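Local coordinates for tail spike protein (Acinetobacter phage vB_AbaP_AS12, PDB 6EU4), which probably serves as the trimeric, beta-helical tailspike with which the phage recognises and degrades the capsular polysaccharide of its Acinetobacter baumannii host, at residues A32-Y43 with Y55-A65. Sequence-based numbering, arbitrary orientation. Where two conformers were deposited one is given.
Sequences ANDGMVAYVKGY and YVGGGHRIYVA. With ZN (zinc ion), chain D.
Val-37 and Ile-62 stand side by side on one face of the sheet, Val-37 CG2 lying 4.1 Å from Ile-62 CG1. On the same face, the Tyr-39 ring turns its edge to the His-60 imidazole in a T-shaped pair, with the planes at 67°. Tyr-39 CD1 sits over the centre of the imidazole, 3.6 Å above its plane; with CG anti to the backbone N (chi1 -179°), the Tyr-39 ring is swung beside its own carbonyl carbon and across to the imidazole. His-60 NE2 binds the zinc ion at 2.0 Å, His-60 of each of the other two subunits binds the same metal, and a water completes the four ligands found. Strands 37-40 and 59-63 are antiparallel neighbours, joined by a long loop, in the small mixed N-terminal sheet; the three subunits meet at the zinc ion, consistent with a site on the trimer axis. Ala-38 and Arg-61 are a hydrogen-bonded pair with reciprocal N-H...O bonds, repeated by Val-40 and Gly-59. On the opposite face of the sheet from His-60, the Arg-61 guanidinium hydrogen-bonds to the backbone carbonyls of Phe-74 and Trp-80. Toward the Gly-58 end, a water bridges Lys-41 O and Gly-58 N, and Lys-41 CB packs 3.8 Å from Tyr-55 CD1. At the other end the chain makes a type II turn from Asn-33 to Met-36, and from it Gly-35 N donates to Tyr-63 O, while Ala-65 N donates to Asp-34 OD1 at 2.9 Å in a nearly straight bond (176°), approaching from above the carboxylate plane.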
ATOM      1  N   ALA A  32      31.174  35.506 -45.311  1.00 64.61           N
ATOM      2  CA  ALA A  32      31.788  35.240 -44.021  1.00 60.54           C
ATOM      3  C   ALA A  32      33.045  34.403 -44.187  1.00 57.52           C
ATOM      4  O   ALA A  32      33.125  33.535 -45.060  1.00 58.42           O
ATOM      5  CB  ALA A  32      30.810  34.520 -43.085  1.00 59.19           C
ATOM      6  N   ASN A  33      34.027  34.677 -43.335  1.00 54.69           N
ATOM      7  CA  ASN A  33      35.219  33.853 -43.234  1.00 53.68           C
ATOM      8  C   ASN A  33      34.976  32.688 -42.285  1.00 47.86           C
ATOM      9  O   ASN A  33      34.123  32.745 -41.395  1.00 43.78           O
ATOM     10  CB  ASN A  33      36.408  34.669 -42.738  1.00 59.03           C
ATOM     11  CG  ASN A  33      36.941  35.635 -43.781  1.00 65.95           C
ATOM     12  OD1 ASN A  33      36.712  35.472 -44.985  1.00 68.99           O
ATOM     13  ND2 ASN A  33      37.677  36.644 -43.322  1.00 68.65           N
ATOM     14  N   ASP A  34      35.748  31.623 -42.484  1.00 46.13           N
ATOM     15  CA  ASP A  34      35.681  30.463 -41.606  1.00 46.61           C
ATOM     16  C   ASP A  34      35.844  30.901 -40.154  1.00 45.89           C
ATOM     17  O   ASP A  34      36.765  31.653 -39.822  1.00 44.65           O
ATOM     18  CB  ASP A  34      36.779  29.465 -41.995  1.00 48.40           C
ATOM     19  CG  ASP A  34      36.535  28.073 -41.446  1.00 49.09           C
ATOM     20  OD1 ASP A  34      35.379  27.738 -41.129  1.00 47.47           O
ATOM     21  OD2 ASP A  34      37.514  27.306 -41.338  1.00 50.74           O
ATOM     22  N   GLY A  35      34.925  30.459 -39.295  1.00 45.88           N
ATOM     23  CA  GLY A  35      34.997  30.758 -37.877  1.00 44.79           C
ATOM     24  C   GLY A  35      34.323  32.042 -37.429  1.00 43.30           C
ATOM     25  O   GLY A  35      34.386  32.365 -36.235  1.00 42.67           O
HETATM   26  N   MSE A  36      33.703  32.790 -38.337  1.00 43.57           N
HETATM   27  CA  MSE A  36      32.959  34.000 -37.995  0.50 44.15           C
HETATM   28  C   MSE A  36      31.803  33.678 -37.037  1.00 40.09           C
HETATM   29  O   MSE A  36      31.202  32.611 -37.128  1.00 37.48           O
HETATM   30  CB  MSE A  36      32.436  34.650 -39.286  0.50 47.33           C
HETATM   31  CG  MSE A  36      31.634  35.940 -39.119  0.50 49.88           C
HETATM   32 SE   MSE A  36      31.293  36.829 -40.848  0.50 52.78          SE
HETATM   33  CE  MSE A  36      33.109  37.408 -41.251  0.50 54.83           C
ATOM     34  N   VAL A  37      31.478  34.603 -36.132  1.00 37.83           N
ATOM     35  CA  VAL A  37      30.381  34.428 -35.178  1.00 36.26           C
ATOM     36  C   VAL A  37      29.300  35.457 -35.478  1.00 35.99           C
ATOM     37  O   VAL A  37      29.588  36.655 -35.599  1.00 38.51           O
ATOM     38  CB  VAL A  37      30.851  34.568 -33.719  1.00 37.70           C
ATOM     39  CG1 VAL A  37      29.685  34.314 -32.759  1.00 34.54           C
ATOM     40  CG2 VAL A  37      32.021  33.636 -33.419  1.00 38.73           C
ATOM     41  N   ALA A  38      28.058  34.987 -35.578  1.00 34.83           N
ATOM     42  CA  ALA A  38      26.894  35.832 -35.772  1.00 36.91           C
ATOM     43  C   ALA A  38      25.888  35.588 -34.653  1.00 35.71           C
ATOM     44  O   ALA A  38      25.822  34.495 -34.084  1.00 34.09           O
ATOM     45  CB  ALA A  38      26.224  35.555 -37.124  1.00 38.83           C
ATOM     46  N   TYR A  39      25.106  36.617 -34.351  1.00 32.88           N
ATOM     47  CA  TYR A  39      23.961  36.516 -33.457  1.00 34.36           C
ATOM     48  C   TYR A  39      22.697  36.696 -34.284  1.00 31.35           C
ATOM     49  O   TYR A  39      22.495  37.755 -34.880  1.00 32.84           O
ATOM     50  CB  TYR A  39      24.022  37.562 -32.346  1.00 34.80           C
ATOM     51  CG  TYR A  39      22.862  37.460 -31.381  1.00 33.77           C
ATOM     52  CD1 TYR A  39      22.869  36.518 -30.362  1.00 34.50           C
ATOM     53  CD2 TYR A  39      21.757  38.290 -31.500  1.00 34.00           C
ATOM     54  CE1 TYR A  39      21.803  36.407 -29.478  1.00 36.47           C
ATOM     55  CE2 TYR A  39      20.699  38.196 -30.625  1.00 34.52           C
ATOM     56  CZ  TYR A  39      20.724  37.254 -29.617  1.00 36.60           C
ATOM     57  OH  TYR A  39      19.663  37.159 -28.753  1.00 35.81           O
ATOM     58  N   VAL A  40      21.850  35.666 -34.316  1.00 30.26           N
ATOM     59  CA  VAL A  40      20.594  35.716 -35.053  1.00 31.30           C
ATOM     60  C   VAL A  40      19.485  36.143 -34.098  1.00 29.14           C
ATOM     61  O   VAL A  40      19.274  35.513 -33.054  1.00 28.16           O
ATOM     62  CB  VAL A  40      20.275  34.356 -35.700  1.00 32.32           C
ATOM     63  CG1 VAL A  40      18.944  34.414 -36.451  1.00 31.99           C
ATOM     64  CG2 VAL A  40      21.394  33.933 -36.654  1.00 32.48           C
ATOM     65  N   LYS A  41      18.765  37.209 -34.463  1.00 29.67           N
ATOM     66  CA  LYS A  41      17.747  37.767 -33.576  1.00 29.12           C
ATOM     67  C   LYS A  41      16.620  36.770 -33.345  1.00 27.84           C
ATOM     68  O   LYS A  41      16.188  36.546 -32.208  1.00 27.01           O
ATOM     69  CB  LYS A  41      17.187  39.061 -34.161  1.00 30.16           C
ATOM     70  CG  LYS A  41      18.190  40.162 -34.360  1.00 32.50           C
ATOM     71  CD  LYS A  41      17.486  41.396 -34.909  1.00 35.81           C
ATOM     72  CE  LYS A  41      18.441  42.455 -35.361  1.00 40.93           C
ATOM     73  NZ  LYS A  41      17.707  43.603 -35.993  1.00 41.83           N
ATOM     74  N   GLY A  42      16.119  36.175 -34.421  1.00 27.96           N
ATOM     75  CA  GLY A  42      15.063  35.188 -34.323  1.00 27.41           C
ATOM     76  C   GLY A  42      15.060  34.346 -35.573  1.00 27.11           C
ATOM     77  O   GLY A  42      15.628  34.731 -36.597  1.00 28.25           O
ATOM     78  N   TYR A  43      14.450  33.163 -35.473  1.00 26.24           N
ATOM     79  CA  TYR A  43      14.417  32.278 -36.632  1.00 26.67           C
ATOM     80  C   TYR A  43      13.692  32.960 -37.781  1.00 27.66           C
ATOM     81  O   TYR A  43      14.186  32.997 -38.923  1.00 28.85           O
ATOM     82  CB  TYR A  43      13.744  30.942 -36.269  1.00 25.68           C
ATOM     83  CG  TYR A  43      13.986  29.844 -37.290  1.00 26.21           C
ATOM     84  CD1 TYR A  43      13.280  29.812 -38.480  1.00 26.99           C
ATOM     85  CD2 TYR A  43      14.929  28.846 -37.058  1.00 26.13           C
ATOM     86  CE1 TYR A  43      13.490  28.818 -39.417  1.00 27.70           C
ATOM     87  CE2 TYR A  43      15.153  27.839 -37.991  1.00 26.81           C
ATOM     88  CZ  TYR A  43      14.426  27.835 -39.177  1.00 27.60           C
ATOM     89  OH  TYR A  43      14.617  26.853 -40.118  1.00 28.47           O
ATOM     90  N   TYR A  55      10.951  37.917 -30.447  1.00 27.80           N
ATOM     91  CA  TYR A  55      12.068  37.280 -31.136  1.00 27.10           C
ATOM     92  C   TYR A  55      12.305  35.920 -30.496  1.00 27.15           C
ATOM     93  O   TYR A  55      12.618  35.841 -29.306  1.00 30.80           O
ATOM     94  CB  TYR A  55      13.329  38.143 -31.062  1.00 27.76           C
ATOM     95  CG  TYR A  55      13.286  39.418 -31.879  1.00 29.04           C
ATOM     96  CD1 TYR A  55      13.550  39.398 -33.238  1.00 29.62           C
ATOM     97  CD2 TYR A  55      13.015  40.647 -31.288  1.00 28.96           C
ATOM     98  CE1 TYR A  55      13.537  40.550 -33.981  1.00 31.17           C
ATOM     99  CE2 TYR A  55      12.996  41.809 -32.036  1.00 30.95           C
ATOM    100  CZ  TYR A  55      13.261  41.755 -33.379  1.00 32.07           C
ATOM    101  OH  TYR A  55      13.253  42.903 -34.137  1.00 35.75           O
ATOM    102  N   VAL A  56      12.124  34.849 -31.267  1.00 26.31           N
ATOM    103  CA  VAL A  56      12.307  33.496 -30.744  1.00 25.38           C
ATOM    104  C   VAL A  56      13.037  32.668 -31.786  1.00 25.24           C
ATOM    105  O   VAL A  56      12.977  32.946 -32.986  1.00 22.89           O
ATOM    106  CB  VAL A  56      10.977  32.805 -30.349  1.00 26.98           C
ATOM    107  CG1 VAL A  56      10.251  33.592 -29.266  1.00 29.29           C
ATOM    108  CG2 VAL A  56      10.070  32.596 -31.573  1.00 25.44           C
ATOM    109  N   GLY A  57      13.756  31.656 -31.309  1.00 24.35           N
ATOM    110  CA  GLY A  57      14.398  30.710 -32.194  1.00 26.30           C
ATOM    111  C   GLY A  57      15.705  31.163 -32.801  1.00 25.20           C
ATOM    112  O   GLY A  57      16.190  30.507 -33.730  1.00 26.43           O
ATOM    113  N   GLY A  58      16.293  32.253 -32.320  1.00 26.71           N
ATOM    114  CA  GLY A  58      17.582  32.725 -32.792  1.00 29.39           C
ATOM    115  C   GLY A  58      18.734  32.118 -32.019  1.00 30.19           C
ATOM    116  O   GLY A  58      18.676  30.974 -31.566  1.00 33.22           O
ATOM    117  N   GLY A  59      19.789  32.897 -31.850  1.00 30.39           N
ATOM    118  CA  GLY A  59      20.935  32.479 -31.070  1.00 29.91           C
ATOM    119  C   GLY A  59      22.216  32.656 -31.849  1.00 28.61           C
ATOM    120  O   GLY A  59      22.220  33.029 -33.021  1.00 27.08           O
ATOM    121  N   HIS A  60      23.329  32.388 -31.165  1.00 25.12           N
ATOM    122  CA  HIS A  60      24.639  32.535 -31.786  1.00 27.91           C
ATOM    123  C   HIS A  60      24.884  31.406 -32.777  1.00 27.48           C
ATOM    124  O   HIS A  60      24.460  30.261 -32.564  1.00 25.37           O
ATOM    125  CB  HIS A  60      25.749  32.536 -30.732  1.00 33.65           C
ATOM    126  CG  HIS A  60      25.675  33.679 -29.768  1.00 40.49           C
ATOM    127  ND1 HIS A  60      24.897  33.639 -28.632  1.00 43.11           N
ATOM    128  CD2 HIS A  60      26.280  34.891 -29.768  1.00 43.83           C
ATOM    129  CE1 HIS A  60      25.024  34.777 -27.974  1.00 44.04           C
ATOM    130  NE2 HIS A  60      25.861  35.552 -28.638  1.00 45.20           N
ATOM    131  N   ARG A  61      25.560  31.739 -33.871  1.00 27.89           N
ATOM    132  CA  ARG A  61      26.009  30.755 -34.843  1.00 28.07           C
ATOM    133  C   ARG A  61      27.457  31.022 -35.207  1.00 27.54           C
ATOM    134  O   ARG A  61      27.928  32.164 -35.170  1.00 29.58           O
ATOM    135  CB  ARG A  61      25.138  30.770 -36.097  1.00 30.91           C
ATOM    136  CG  ARG A  61      23.710  30.349 -35.797  1.00 30.92           C
ATOM    137  CD  ARG A  61      22.943  29.922 -37.014  1.00 30.86           C
ATOM    138  NE  ARG A  61      21.637  29.386 -36.623  1.00 29.03           N
ATOM    139  CZ  ARG A  61      21.228  28.138 -36.817  1.00 26.15           C
ATOM    140  NH1 ARG A  61      22.000  27.242 -37.410  1.00 26.41           N
ATOM    141  NH2 ARG A  61      20.023  27.784 -36.419  1.00 27.79           N
ATOM    142  N   ILE A  62      28.161  29.950 -35.551  1.00 28.81           N
ATOM    143  CA  ILE A  62      29.552  30.025 -35.978  1.00 29.50           C
ATOM    144  C   ILE A  62      29.655  29.409 -37.361  1.00 29.64           C
ATOM    145  O   ILE A  62      29.191  28.285 -37.584  1.00 30.79           O
ATOM    146  CB  ILE A  62      30.492  29.307 -34.995  1.00 30.34           C
ATOM    147  CG1 ILE A  62      30.356  29.915 -33.597  1.00 32.62           C
ATOM    148  CG2 ILE A  62      31.933  29.399 -35.494  1.00 30.87           C
ATOM    149  CD1 ILE A  62      31.137  29.170 -32.513  1.00 34.84           C
ATOM    150  N   TYR A  63      30.283  30.130 -38.277  1.00 33.25           N
ATOM    151  CA  TYR A  63      30.405  29.658 -39.649  1.00 34.27           C
ATOM    152  C   TYR A  63      31.474  28.575 -39.756  1.00 34.43           C
ATOM    153  O   TYR A  63      32.615  28.770 -39.328  1.00 35.93           O
ATOM    154  CB  TYR A  63      30.731  30.827 -40.572  1.00 35.01           C
ATOM    155  CG  TYR A  63      30.763  30.431 -42.023  1.00 37.36           C
ATOM    156  CD1 TYR A  63      29.643  29.876 -42.626  1.00 37.33           C
ATOM    157  CD2 TYR A  63      31.910  30.607 -42.791  1.00 40.59           C
ATOM    158  CE1 TYR A  63      29.659  29.507 -43.953  1.00 39.10           C
ATOM    159  CE2 TYR A  63      31.934  30.241 -44.121  1.00 41.36           C
ATOM    160  CZ  TYR A  63      30.803  29.693 -44.695  1.00 40.75           C
ATOM    161  OH  TYR A  63      30.810  29.319 -46.009  1.00 41.10           O
ATOM    162  N   VAL A  64      31.090  27.422 -40.300  1.00 33.04           N
ATOM    163  CA  VAL A  64      32.002  26.304 -40.545  1.00 33.65           C
ATOM    164  C   VAL A  64      32.094  26.134 -42.060  1.00 36.16           C
ATOM    165  O   VAL A  64      31.241  25.483 -42.674  1.00 35.39           O
ATOM    166  CB  VAL A  64      31.527  25.015 -39.867  1.00 34.92           C
ATOM    167  CG1 VAL A  64      32.500  23.878 -40.142  1.00 37.67           C
ATOM    168  CG2 VAL A  64      31.359  25.225 -38.371  1.00 33.32           C
ATOM    169  N   ALA A  65      33.153  26.698 -42.656  1.00 39.03           N
ATOM    170  CA  ALA A  65      33.238  26.803 -44.114  1.00 39.31           C
ATOM    171  C   ALA A  65      33.139  25.443 -44.796  1.00 38.95           C
ATOM    172  O   ALA A  65      32.557  25.328 -45.882  1.00 38.58           O
ATOM    173  CB  ALA A  65      34.539  27.491 -44.518  1.00 41.04           C
TER
HETATM  174 ZN    ZN D 801      26.021  36.995 -27.243  1.00 34.65          ZN
HETATM  175  O   HOH W   1      15.556  34.353 -30.336  1.00 31.52           O
HETATM  176  O   HOH W   2      27.144  38.530 -28.465  1.00 19.58           O